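Local atomic coordinates of predicted protein (Acinetobacter sp. RUH2624, PDB entry 4MEA), a protein that probably hydrolyses epoxides as a secreted alpha/beta-hydrolase-fold enzyme of the Cif virulence factor family. Residues Y31-G36 and K48-E53; W181-F186 and R244-S249. One frame throughout, in Å; residues are numbered along the deposited sequence.

Contact 1: residues Y31-G36 and K48-E53; sequences YAYAKG and KLHYVE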
loop_
_atom_site.group_PDB
_atom_site.type_symbol
_atom_site.label_atom_id
_atom_site.label_comp_id
_atom_site.label_asym_id
_atom_site.label_seq_id
_atom_site.Cartn_x
_atom_site.Cartn_y
_atom_site.Cartn_z
ATOM N N TYR A 31 -5.533 21.381 -20.348
ATOM C CA TYR A 31 -5.225 22.592 -21.108
ATOM C C TYR A 31 -6.448 23.103 -21.862
ATOM O O TYR A 31 -6.388 24.145 -22.509
ATOM C CB TYR A 31 -4.091 22.331 -22.105
ATOM C CG TYR A 31 -2.887 21.637 -21.507
ATOM C CD1 TYR A 31 -1.961 22.344 -20.748
ATOM C CD2 TYR A 31 -2.669 20.274 -21.715
ATOM C CE1 TYR A 31 -0.853 21.710 -20.196
ATOM C CE2 TYR A 31 -1.562 19.631 -21.176
ATOM C CZ TYR A 31 -0.658 20.358 -20.411
ATOM O OH TYR A 31 0.440 19.734 -19.866
ATOM N N ALA A 32 -7.547 22.356 -21.793
ATOM C CA ALA A 32 -8.766 22.731 -22.506
ATOM C C ALA A 32 -9.763 23.406 -21.575
ATOM O O ALA A 32 -10.188 22.821 -20.582
ATOM C CB ALA A 32 -9.403 21.513 -23.172
ATOM N N TYR A 33 -10.125 24.644 -21.889
ATOM C CA TYR A 33 -11.068 25.433 -21.095
ATOM C C TYR A 33 -12.255 25.848 -21.977
ATOM O O TYR A 33 -12.031 26.400 -23.049
ATOM C CB TYR A 33 -10.356 26.688 -20.562
ATOM C CG TYR A 33 -8.891 26.462 -20.220
ATOM C CD1 TYR A 33 -8.524 25.817 -19.044
ATOM C CD2 TYR A 33 -7.877 26.887 -21.075
ATOM C CE1 TYR A 33 -7.191 25.592 -18.725
ATOM C CE2 TYR A 33 -6.534 26.670 -20.761
ATOM C CZ TYR A 33 -6.204 26.021 -19.582
ATOM O OH TYR A 33 -4.889 25.786 -19.253
ATOM N N ALA A 34 -13.487 25.619 -21.530
ATOM C CA ALA A 34 -14.654 25.957 -22.344
ATOM C C ALA A 34 -14.881 27.466 -22.451
ATOM O O ALA A 34 -14.397 28.241 -21.619
ATOM C CB ALA A 34 -15.899 25.260 -21.807
ATOM N N LYS A 35 -15.607 27.882 -23.488
ATOM C CA LYS A 35 -15.918 29.298 -23.673
ATOM C C LYS A 35 -16.574 29.840 -22.406
ATOM O O LYS A 35 -17.483 29.212 -21.849
ATOM C CB LYS A 35 -16.857 29.506 -24.866
ATOM C CG LYS A 35 -17.156 30.973 -25.153
ATOM C CD LYS A 35 -18.381 31.141 -26.037
ATOM C CE LYS A 35 -19.657 30.785 -25.286
ATOM N NZ LYS A 35 -20.873 31.039 -26.111
ATOM N N GLY A 36 -16.104 30.995 -21.950
ATOM C CA GLY A 36 -16.578 31.574 -20.705
ATOM C C GLY A 36 -15.521 31.486 -19.618
ATOM O O GLY A 36 -15.546 32.240 -18.650
ATOM N N LYS A 48 3.818 29.679 -7.893
ATOM C CA LYS A 48 2.948 30.079 -8.991
ATOM C C LYS A 48 1.793 29.089 -9.164
ATOM O O LYS A 48 1.993 27.934 -9.575
ATOM C CB LYS A 48 3.728 30.230 -10.300
ATOM C CG LYS A 48 2.909 30.931 -11.392
ATOM C CD LYS A 48 3.727 31.188 -12.643
ATOM C CE LYS A 48 4.771 32.271 -12.408
ATOM N NZ LYS A 48 5.464 32.627 -13.680
ATOM N N LEU A 49 0.588 29.541 -8.838
ATOM C CA LEU A 49 -0.597 28.698 -8.975
ATOM C C LEU A 49 -1.303 28.940 -10.305
ATOM O O LEU A 49 -1.427 30.083 -10.767
ATOM C CB LEU A 49 -1.580 28.956 -7.827
ATOM C CG LEU A 49 -1.110 28.761 -6.384
ATOM C CD1 LEU A 49 -2.177 29.280 -5.442
ATOM C CD2 LEU A 49 -0.794 27.301 -6.081
ATOM N N HIS A 50 -1.752 27.855 -10.926
ATOM C CA HIS A 50 -2.630 27.956 -12.086
ATOM C C HIS A 50 -4.080 27.865 -11.620
ATOM O O HIS A 50 -4.413 27.093 -10.718
ATOM C CB HIS A 50 -2.321 26.850 -13.102
ATOM C CG HIS A 50 -3.321 26.750 -14.216
ATOM N ND1 HIS A 50 -4.158 25.664 -14.370
ATOM C CD2 HIS A 50 -3.613 27.597 -15.233
ATOM C CE1 HIS A 50 -4.921 25.847 -15.433
ATOM N NE2 HIS A 50 -4.613 27.014 -15.973
ATOM N N TYR A 51 -4.948 28.664 -12.222
ATOM C CA TYR A 51 -6.365 28.529 -11.947
ATOM C C TYR A 51 -7.167 28.867 -13.186
ATOM O O TYR A 51 -6.639 29.429 -14.150
ATOM C CB TYR A 51 -6.785 29.407 -10.766
ATOM C CG TYR A 51 -6.680 30.909 -10.997
ATOM C CD1 TYR A 51 -7.808 31.663 -11.321
ATOM C CD2 TYR A 51 -5.465 31.573 -10.869
ATOM C CE1 TYR A 51 -7.725 33.043 -11.524
ATOM C CE2 TYR A 51 -5.368 32.954 -11.078
ATOM C CZ TYR A 51 -6.506 33.677 -11.395
ATOM O OH TYR A 51 -6.427 35.035 -11.599
ATOM N N VAL A 52 -8.442 28.517 -13.143
ATOM C CA VAL A 52 -9.384 28.801 -14.207
ATOM C C VAL A 52 -10.593 29.447 -13.554
ATOM O O VAL A 52 -11.050 28.998 -12.503
ATOM C CB VAL A 52 -9.800 27.493 -14.927
ATOM C CG1 VAL A 52 -10.914 27.749 -15.931
ATOM C CG2 VAL A 52 -8.585 26.861 -15.597
ATOM N N GLU A 53 -11.100 30.516 -14.158
ATOM C CA GLU A 53 -12.251 31.204 -13.593
ATOM C C GLU A 53 -13.274 31.571 -14.657
ATOM O O GLU A 53 -12.968 31.633 -15.847
ATOM C CB GLU A 53 -11.813 32.459 -12.829
ATOM C CG GLU A 53 -11.316 33.572 -13.726
ATOM C CD GLU A 53 -10.788 34.769 -12.951
ATOM O OE1 GLU A 53 -10.083 35.594 -13.565
ATOM O OE2 GLU A 53 -11.073 34.889 -11.740
HETATM O O HOH W 1 -13.484 34.009 -18.189
#

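Contact 2: residues W181-F186 and R244-S249; sequences WHFGYF and RSHADS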
loop_
_atom_site.group_PDB
_atom_site.type_symbol
_atom_site.label_atom_id
_atom_site.label_comp_id
_atom_site.label_asym_id
_atom_site.label_seq_id
_atom_site.Cartn_x
_atom_site.Cartn_y
_atom_site.Cartn_z
ATOM N N TRP A 181 -4.007 1.582 2.284
ATOM C CA TRP A 181 -2.777 1.119 1.622
ATOM C C TRP A 181 -2.057 2.218 0.842
ATOM O O TRP A 181 -0.827 2.336 0.917
ATOM C CB TRP A 181 -2.985 -0.151 0.763
ATOM C CG TRP A 181 -3.427 0.072 -0.677
ATOM C CD1 TRP A 181 -4.704 -0.033 -1.171
ATOM C CD2 TRP A 181 -2.591 0.413 -1.802
ATOM N NE1 TRP A 181 -4.717 0.245 -2.523
ATOM C CE2 TRP A 181 -3.435 0.514 -2.935
ATOM C CE3 TRP A 181 -1.217 0.649 -1.959
ATOM C CZ2 TRP A 181 -2.951 0.847 -4.201
ATOM C CZ3 TRP A 181 -0.738 0.977 -3.221
ATOM C CH2 TRP A 181 -1.605 1.072 -4.327
ATOM N N HIS A 182 -2.800 3.053 0.126
ATOM C CA HIS A 182 -2.114 4.056 -0.675
ATOM C C HIS A 182 -1.451 5.147 0.182
ATOM O O HIS A 182 -0.466 5.742 -0.242
ATOM C CB HIS A 182 -3.016 4.643 -1.766
ATOM C CG HIS A 182 -3.977 5.678 -1.272
ATOM N ND1 HIS A 182 -5.100 5.362 -0.542
ATOM C CD2 HIS A 182 -3.980 7.025 -1.408
ATOM C CE1 HIS A 182 -5.754 6.471 -0.245
ATOM N NE2 HIS A 182 -5.097 7.494 -0.762
ATOM N N PHE A 183 -1.960 5.395 1.386
ATOM C CA PHE A 183 -1.322 6.384 2.248
ATOM C C PHE A 183 0.094 5.922 2.605
ATOM O O PHE A 183 0.999 6.745 2.788
ATOM C CB PHE A 183 -2.140 6.663 3.520
ATOM C CG PHE A 183 -3.476 7.321 3.267
ATOM C CD1 PHE A 183 -3.556 8.668 2.945
ATOM C CD2 PHE A 183 -4.655 6.599 3.388
ATOM C CE1 PHE A 183 -4.786 9.284 2.726
ATOM C CE2 PHE A 183 -5.885 7.211 3.175
ATOM C CZ PHE A 183 -5.946 8.562 2.843
ATOM N N GLY A 184 0.284 4.606 2.689
ATOM C CA GLY A 184 1.601 4.042 2.945
ATOM C C GLY A 184 2.483 4.003 1.709
ATOM O O GLY A 184 3.630 4.459 1.732
ATOM N N TYR A 185 1.962 3.437 0.625
ATOM C CA TYR A 185 2.734 3.332 -0.616
ATOM C C TYR A 185 3.210 4.708 -1.093
ATOM O O TYR A 185 4.374 4.872 -1.473
ATOM C CB TYR A 185 1.907 2.633 -1.703
ATOM C CG TYR A 185 2.567 2.555 -3.078
ATOM C CD1 TYR A 185 3.828 1.975 -3.247
ATOM C CD2 TYR A 185 1.910 3.021 -4.201
ATOM C CE1 TYR A 185 4.414 1.881 -4.510
ATOM C CE2 TYR A 185 2.489 2.935 -5.470
ATOM C CZ TYR A 185 3.738 2.373 -5.614
ATOM O OH TYR A 185 4.303 2.278 -6.868
ATOM N N PHE A 186 2.323 5.703 -1.035
ATOM C CA PHE A 186 2.642 7.045 -1.533
ATOM C C PHE A 186 3.643 7.805 -0.645
ATOM O O PHE A 186 4.190 8.820 -1.058
ATOM C CB PHE A 186 1.371 7.887 -1.732
ATOM C CG PHE A 186 0.484 7.423 -2.870
ATOM C CD1 PHE A 186 0.925 6.477 -3.784
ATOM C CD2 PHE A 186 -0.793 7.958 -3.036
ATOM C CE1 PHE A 186 0.104 6.068 -4.843
ATOM C CE2 PHE A 186 -1.628 7.541 -4.087
ATOM C CZ PHE A 186 -1.168 6.603 -4.987
ATOM N N ARG A 244 3.510 12.233 2.117
ATOM C CA ARG A 244 4.609 12.314 3.093
ATOM C C ARG A 244 4.251 13.273 4.223
ATOM O O ARG A 244 4.646 13.080 5.380
ATOM C CB ARG A 244 5.906 12.806 2.431
ATOM C CG ARG A 244 6.467 11.881 1.387
ATOM C CD ARG A 244 7.838 12.363 0.881
ATOM N NE ARG A 244 7.789 13.556 0.033
ATOM C CZ ARG A 244 7.521 13.552 -1.273
ATOM N NH1 ARG A 244 7.226 12.416 -1.896
ATOM N NH2 ARG A 244 7.530 14.692 -1.958
ATOM N N SER A 245 3.504 14.316 3.879
ATOM C CA SER A 245 3.169 15.362 4.835
ATOM C C SER A 245 1.912 15.079 5.653
ATOM O O SER A 245 1.501 15.918 6.449
ATOM C CB SER A 245 2.997 16.702 4.115
ATOM O OG SER A 245 4.240 17.235 3.699
ATOM N N HIS A 246 1.289 13.920 5.456
ATOM C CA HIS A 246 0.017 13.641 6.135
ATOM C C HIS A 246 0.130 13.594 7.672
ATOM O O HIS A 246 -0.793 14.007 8.380
ATOM C CB HIS A 246 -0.647 12.367 5.591
ATOM C CG HIS A 246 -1.651 12.619 4.498
ATOM N ND1 HIS A 246 -1.896 11.711 3.491
ATOM C CD2 HIS A 246 -2.488 13.661 4.274
ATOM C CE1 HIS A 246 -2.827 12.189 2.682
ATOM N NE2 HIS A 246 -3.207 13.371 3.136
ATOM N N ALA A 247 1.247 13.096 8.198
ATOM C CA ALA A 247 1.380 13.027 9.647
ATOM C C ALA A 247 1.355 14.449 10.205
ATOM O O ALA A 247 0.759 14.701 11.252
ATOM C CB ALA A 247 2.649 12.289 10.060
ATOM N N ASP A 248 1.971 15.381 9.478
ATOM C CA ASP A 248 1.939 16.796 9.847
ATOM C C ASP A 248 0.534 17.385 9.775
ATOM O O ASP A 248 0.096 18.086 10.689
ATOM C CB ASP A 248 2.849 17.611 8.932
ATOM C CG ASP A 248 4.308 17.485 9.297
ATOM O OD1 ASP A 248 4.603 16.977 10.396
ATOM O OD2 ASP A 248 5.158 17.912 8.486
ATOM N N SER A 249 -0.158 17.118 8.671
ATOM C CA SER A 249 -1.507 17.625 8.468
ATOM C C SER A 249 -2.427 17.099 9.559
ATOM O O SER A 249 -3.326 17.799 10.018
ATOM C CB SER A 249 -2.036 17.213 7.082
ATOM O OG SER A 249 -1.225 17.748 6.036
HETATM O O HOH W 2 0.019 9.534 3.621
HETATM O O HOH W 3 6.766 9.758 -1.022
#

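Contact 1: residues Y31-G36 and K48-E53
Tyr33, in one of its two modelled conformers, lies against Val52 and His50 of strand 47-54, where the loop leading into strand 37-44 passes beside the second strand in from one edge of the central alpha/beta hydrolase sheet. The tight part is apolar: one Val52 methyl, CG2, lies obliquely against the ring, 3.6 Å from Tyr33 CD1 and 3.7 Å from Tyr33 CE1. Beyond it the two aromatic rings approach from opposite directions, rim to rim, their planes 50° apart. His50 brings NE2 to 3.5 Å from Tyr33 OH because its CG lies opposite the backbone N (chi1 171°). The polar atoms are held by other partners: Tyr33 OH bonds to Gln97, while His50 ND1 and NE2 bond to Asp91 and Ser39.

The Gly36 end, by contrast, is loose and solvent-bridged. Gly36 O and Glu53 O stay 3.9 Å apart, and a water donates to both, at 2.8 Å to Gly36 O and weakly to Glu53 O. The Glu53 carboxylate forms salt bridges with Lys40 and Lys86. With no direct hydrogen bond between the segments, the loop rests on the strand through van der Waals contact, and water reconciles two carbonyl acceptors that could not bond to each other.

Contact 2: residues W181-F186 and R244-S249
The junction between the probable helical cap and the core of an alpha/beta hydrolase is where these segments meet: helix 181-185 lies in the largely helical insertion between strands 151-157 and 267-272, consistent with the cap of such enzymes, and helix 246-258 carries the chain back toward the central sheet. Phe183 and His246 make the direct contact, both buried. The His246 imidazole comes up to the edge of the phenyl, with its CE1 3.5 Å from Phe183 CE1 and its ND1 3.5 Å from Phe183 CD1. The ring planes stand 62° apart, so the pair is set at a slant. Phe183 CG is anti to its carbonyl carbon (chi1 -66°), which carries the ring across to His246, and one phenyl face is covered by His182 CE1, 3.5 Å above the plane and toward the rim. Tyr172 of the second subunit packs on both Phe183 and His246, so the junction also borders the dimer interface.

Polar links between the two segments run through water. One water donates to Phe183 O and lies in the His246 ring plane, 2.9 Å from ND1, while NE2 bonds to Thr138; both imidazole nitrogens are thus engaged, which should limit rotation of the ring. Arg244, tied to Asp104 by a salt bridge through NH2, uses its other terminal nitrogen for a second bridge: NH1 donates over 2.8 Å to a water in the guanidinium plane, and that water donates in turn to Phe186 O over 2.7 Å.

From the N terminus, the chain leaves helix 13-25 and reaches contact 1, which closes a short loop of 11 intervening residues, mostly the edge strand 37-44 and its turn into strand 47-54. It ties the N-terminal lead-in to the strand next to the edge of the central sheet. Contact 2 opens only after that loop has closed and spans 57 residues, rich in helix and without strand, so it brings together the two ends of much of what is probably the cap. The contacts are in series, neither nested nor crossed. They lie on opposite sides of the chain's centre. The centres of contact 1 and contact 2 are 29 Å apart, and their nearest atoms about 15 Å apart.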